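Local coordinates for protein farnesyl pyrophosphate synthetase (Staphylococcus aureus, PDB 5H9D) that probably synthesises heptaprenyl diphosphate, elongating allylic prenyl diphosphates in a magnesium-dependent way, as an all-helical member of the FPP/GGPP synthase family, at residues L4-E14 and R42-Q53. Numbering follows the deposited sequence.
Sequences LNMNNEIKKVE and RVRPAFVILSSQ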
loop_
_atom_site.group_PDB
_atom_site.type_symbol
_atom_site.label_atom_id
_atom_site.label_comp_id
_atom_site.label_asym_id
_atom_site.label_seq_id
_atom_site.Cartn_x
_atom_site.Cartn_y
_atom_site.Cartn_z
ATOM N N LEU A 4 24.378 -18.366 5.270
ATOM C CA LEU A 4 23.536 -17.197 5.162
ATOM C C LEU A 4 23.599 -16.390 6.453
ATOM O O LEU A 4 23.357 -16.921 7.536
ATOM C CB LEU A 4 22.094 -17.645 4.905
ATOM C CG LEU A 4 21.110 -16.709 4.219
ATOM C CD1 LEU A 4 21.508 -16.471 2.794
ATOM C CD2 LEU A 4 19.751 -17.349 4.252
ATOM N N ASN A 5 23.957 -15.113 6.332
ATOM C CA ASN A 5 23.990 -14.208 7.472
ATOM C C ASN A 5 22.836 -13.247 7.196
ATOM O O ASN A 5 22.749 -12.645 6.125
ATOM C CB ASN A 5 25.315 -13.457 7.542
ATOM C CG ASN A 5 25.395 -12.531 8.737
ATOM O OD1 ASN A 5 24.735 -11.485 8.774
ATOM N ND2 ASN A 5 26.194 -12.913 9.734
ATOM N N MET A 6 21.930 -13.138 8.158
ATOM C CA MET A 6 20.771 -12.286 8.000
ATOM C C MET A 6 21.241 -10.847 7.902
ATOM O O MET A 6 20.967 -10.161 6.922
ATOM C CB MET A 6 19.829 -12.463 9.189
ATOM C CG MET A 6 18.363 -12.161 8.881
ATOM S SD MET A 6 17.401 -13.594 8.398
ATOM C CE MET A 6 18.296 -14.112 7.031
ATOM N N ASN A 7 21.969 -10.395 8.915
ATOM C CA ASN A 7 22.481 -9.030 8.936
ATOM C C ASN A 7 23.047 -8.652 7.582
ATOM O O ASN A 7 22.715 -7.622 7.021
ATOM C CB ASN A 7 23.575 -8.901 9.992
ATOM C CG ASN A 7 23.022 -8.669 11.374
ATOM O OD1 ASN A 7 21.856 -8.969 11.642
ATOM N ND2 ASN A 7 23.857 -8.143 12.270
ATOM N N ASN A 8 23.912 -9.502 7.069
ATOM C CA ASN A 8 24.538 -9.271 5.795
ATOM C C ASN A 8 23.479 -9.246 4.708
ATOM O O ASN A 8 23.549 -8.429 3.792
ATOM C CB ASN A 8 25.585 -10.371 5.530
ATOM C CG ASN A 8 26.204 -10.291 4.130
ATOM O OD1 ASN A 8 26.864 -9.306 3.780
ATOM N ND2 ASN A 8 25.990 -11.332 3.324
ATOM N N GLU A 9 22.483 -10.121 4.805
ATOM C CA GLU A 9 21.457 -10.151 3.764
ATOM C C GLU A 9 20.624 -8.900 3.739
ATOM O O GLU A 9 20.313 -8.401 2.666
ATOM C CB GLU A 9 20.538 -11.358 3.906
ATOM C CG GLU A 9 21.167 -12.707 3.578
ATOM C CD GLU A 9 21.876 -12.735 2.241
ATOM O OE1 GLU A 9 23.116 -12.600 2.231
ATOM O OE2 GLU A 9 21.198 -12.894 1.208
ATOM N N ILE A 10 20.267 -8.396 4.918
ATOM C CA ILE A 10 19.465 -7.174 5.045
ATOM C C ILE A 10 20.194 -5.955 4.465
ATOM O O ILE A 10 19.564 -5.078 3.898
ATOM C CB ILE A 10 19.113 -6.874 6.529
ATOM C CG1 ILE A 10 18.376 -8.056 7.143
ATOM C CG2 ILE A 10 18.246 -5.624 6.625
ATOM C CD1 ILE A 10 17.082 -8.389 6.460
ATOM N N LYS A 11 21.514 -5.896 4.605
ATOM C CA LYS A 11 22.270 -4.762 4.066
ATOM C C LYS A 11 22.228 -4.760 2.534
ATOM O O LYS A 11 22.153 -3.710 1.903
ATOM C CB LYS A 11 23.737 -4.794 4.522
ATOM C CG LYS A 11 23.927 -4.674 6.014
ATOM C CD LYS A 11 25.357 -4.285 6.382
ATOM C CE LYS A 11 25.562 -4.333 7.905
ATOM N NZ LYS A 11 25.541 -5.724 8.493
ATOM N N LYS A 12 22.279 -5.944 1.936
ATOM C CA LYS A 12 22.240 -6.021 0.501
ATOM C C LYS A 12 20.875 -5.540 0.033
ATOM O O LYS A 12 20.762 -4.884 -0.995
ATOM C CB LYS A 12 22.536 -7.443 0.050
ATOM C CG LYS A 12 23.781 -7.978 0.704
ATOM C CD LYS A 12 24.670 -8.718 -0.252
ATOM C CE LYS A 12 24.189 -10.105 -0.517
ATOM N NZ LYS A 12 25.245 -10.878 -1.231
ATOM N N VAL A 13 19.828 -5.839 0.789
ATOM C CA VAL A 13 18.524 -5.357 0.373
ATOM C C VAL A 13 18.396 -3.851 0.645
ATOM O O VAL A 13 17.746 -3.131 -0.102
ATOM C CB VAL A 13 17.375 -6.130 1.070
ATOM C CG1 VAL A 13 16.053 -5.427 0.832
ATOM C CG2 VAL A 13 17.283 -7.547 0.503
ATOM N N GLU A 14 19.050 -3.375 1.689
ATOM C CA GLU A 14 18.985 -1.964 2.071
ATOM C C GLU A 14 19.719 -1.044 1.087
ATOM O O GLU A 14 19.362 0.117 0.914
ATOM C CB GLU A 14 19.602 -1.800 3.467
ATOM C CG GLU A 14 19.293 -0.489 4.140
ATOM C CD GLU A 14 17.828 -0.385 4.497
ATOM O OE1 GLU A 14 17.425 0.648 5.080
ATOM O OE2 GLU A 14 17.084 -1.349 4.195
ATOM N N ARG A 42 12.670 -3.959 8.799
ATOM C CA ARG A 42 12.802 -4.703 7.565
ATOM C C ARG A 42 12.399 -6.173 7.693
ATOM O O ARG A 42 13.066 -7.055 7.140
ATOM C CB ARG A 42 14.253 -4.622 7.107
ATOM C CG ARG A 42 14.819 -3.229 7.100
ATOM C CD ARG A 42 14.205 -2.379 5.983
ATOM N NE ARG A 42 14.827 -1.059 5.929
ATOM C CZ ARG A 42 14.574 -0.071 6.782
ATOM N NH1 ARG A 42 13.710 -0.238 7.761
ATOM N NH2 ARG A 42 15.193 1.091 6.661
ATOM N N VAL A 43 11.307 -6.447 8.402
ATOM C CA VAL A 43 10.863 -7.835 8.560
ATOM C C VAL A 43 10.426 -8.473 7.234
ATOM O O VAL A 43 10.840 -9.583 6.948
ATOM C CB VAL A 43 9.736 -7.955 9.643
ATOM C CG1 VAL A 43 9.595 -6.645 10.362
ATOM C CG2 VAL A 43 8.396 -8.360 9.040
ATOM N N ARG A 44 9.616 -7.771 6.433
ATOM C CA ARG A 44 9.139 -8.296 5.140
ATOM C C ARG A 44 10.314 -8.751 4.267
ATOM O O ARG A 44 10.335 -9.884 3.790
ATOM C CB ARG A 44 8.284 -7.242 4.417
ATOM C CG ARG A 44 6.769 -7.421 4.569
ATOM C CD ARG A 44 5.991 -6.126 4.818
ATOM N NE ARG A 44 6.328 -5.562 6.121
ATOM C CZ ARG A 44 5.445 -5.283 7.072
ATOM N NH1 ARG A 44 4.155 -5.509 6.885
ATOM N NH2 ARG A 44 5.851 -4.768 8.215
ATOM N N PRO A 45 11.305 -7.869 4.028
ATOM C CA PRO A 45 12.443 -8.310 3.208
ATOM C C PRO A 45 13.085 -9.548 3.833
ATOM O O PRO A 45 13.526 -10.448 3.123
ATOM C CB PRO A 45 13.376 -7.108 3.253
ATOM C CG PRO A 45 12.406 -5.978 3.281
ATOM C CD PRO A 45 11.369 -6.418 4.251
ATOM N N ALA A 46 13.116 -9.580 5.169
ATOM C CA ALA A 46 13.734 -10.678 5.903
ATOM C C ALA A 46 13.028 -11.981 5.613
ATOM O O ALA A 46 13.669 -12.966 5.252
ATOM C CB ALA A 46 13.757 -10.397 7.417
ATOM N N PHE A 47 11.712 -12.004 5.745
ATOM C CA PHE A 47 10.991 -13.223 5.457
ATOM C C PHE A 47 11.120 -13.667 4.008
ATOM O O PHE A 47 11.052 -14.850 3.729
ATOM C CB PHE A 47 9.525 -13.070 5.847
ATOM C CG PHE A 47 9.277 -13.305 7.298
ATOM C CD1 PHE A 47 9.645 -14.506 7.882
ATOM C CD2 PHE A 47 8.737 -12.321 8.085
ATOM C CE1 PHE A 47 9.483 -14.716 9.226
ATOM C CE2 PHE A 47 8.566 -12.517 9.440
ATOM C CZ PHE A 47 8.936 -13.711 10.020
ATOM N N VAL A 48 11.312 -12.731 3.085
ATOM C CA VAL A 48 11.452 -13.093 1.678
ATOM C C VAL A 48 12.783 -13.838 1.465
ATOM O O VAL A 48 12.800 -14.928 0.871
ATOM C CB VAL A 48 11.390 -11.852 0.757
ATOM C CG1 VAL A 48 11.542 -12.266 -0.682
ATOM C CG2 VAL A 48 10.083 -11.130 0.949
ATOM N N ILE A 49 13.892 -13.251 1.936
ATOM C CA ILE A 49 15.197 -13.901 1.819
ATOM C C ILE A 49 15.052 -15.322 2.434
ATOM O O ILE A 49 15.145 -16.308 1.720
ATOM C CB ILE A 49 16.337 -13.061 2.554
ATOM C CG1 ILE A 49 16.983 -12.041 1.602
ATOM C CG2 ILE A 49 17.457 -13.968 3.070
ATOM C CD1 ILE A 49 16.222 -10.769 1.472
ATOM N N LEU A 50 14.782 -15.409 3.741
ATOM C CA LEU A 50 14.610 -16.689 4.459
ATOM C C LEU A 50 13.685 -17.697 3.798
ATOM O O LEU A 50 14.024 -18.867 3.712
ATOM C CB LEU A 50 14.111 -16.464 5.888
ATOM C CG LEU A 50 15.196 -16.485 6.955
ATOM C CD1 LEU A 50 14.541 -16.520 8.299
ATOM C CD2 LEU A 50 16.086 -17.701 6.767
ATOM N N SER A 51 12.516 -17.245 3.350
ATOM C CA SER A 51 11.561 -18.114 2.667
ATOM C C SER A 51 12.131 -18.728 1.397
ATOM O O SER A 51 11.608 -19.711 0.904
ATOM C CB SER A 51 10.295 -17.340 2.264
ATOM O OG SER A 51 9.483 -17.049 3.381
ATOM N N SER A 52 13.186 -18.152 0.847
ATOM C CA SER A 52 13.720 -18.696 -0.383
ATOM C C SER A 52 14.776 -19.767 -0.214
ATOM O O SER A 52 15.097 -20.430 -1.181
ATOM C CB SER A 52 14.269 -17.582 -1.267
ATOM O OG SER A 52 15.516 -17.130 -0.789
ATOM N N GLN A 53 15.312 -19.953 0.990
ATOM C CA GLN A 53 16.347 -20.978 1.224
ATOM C C GLN A 53 15.866 -22.454 1.139
ATOM O O GLN A 53 16.684 -23.378 1.138
ATOM C CB GLN A 53 17.013 -20.766 2.592
ATOM C CG GLN A 53 17.436 -19.337 2.880
ATOM C CD GLN A 53 18.467 -18.814 1.915
ATOM O OE1 GLN A 53 19.552 -19.382 1.772
ATOM N NE2 GLN A 53 18.145 -17.722 1.253
#
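Ile49 and Val13 meet tip to tip, CD1 against CG2 at 3.5 Å, where two helices of the all-helical polyprenyl synthase fold pack across one another. The N-to-C directions of helix 6-14 and helix 43-51 lie 116° apart, with the axes 10.1 Å from each other at closest approach. The interface is a worked example of a steep helix crossing filled by apolar side chains, with an ion pair at one end. Ile49 faces the N-terminal helix with both branches: while CD1 takes Val13, CG2, set anti to the backbone N, lies against the CG methylene of Glu9 and near Met6 CE. Val13 divides its methyls in turn, CG1 crossing the side chain of Pro45 at about a right angle and meeting CB. One turn before Val13, Ile10 rests CD1 on Ala46 CB, 4.0 Å away. Here the paired backbones come nearest, Ile10 CA lying 6.8 Å from Ala46 CA. The bent thioether of Met6 crosses Leu50, with SD and CE both about 3.9 Å from CG. Glu9 turns its apolar stem to this interface, while its OE2 is hydrogen-bonded to the hydroxyls of Tyr65 and Thr60, which helps to satisfy a buried carboxylate. Helix 302-315 covers Leu50 from another direction. At the far end, Arg42, in the N-cap position of its helix, forms a side-on salt bridge with Glu14, the carboxylate and guanidinium planes 37° apart; its NH1 has a long, weak ion pair with Glu72. Both Glu14 oxygens are met on their syn sides through somewhat bent bonds, NH2 reaching OE1 at 2.8 Å and NE reaching OE2 at 2.9 Å.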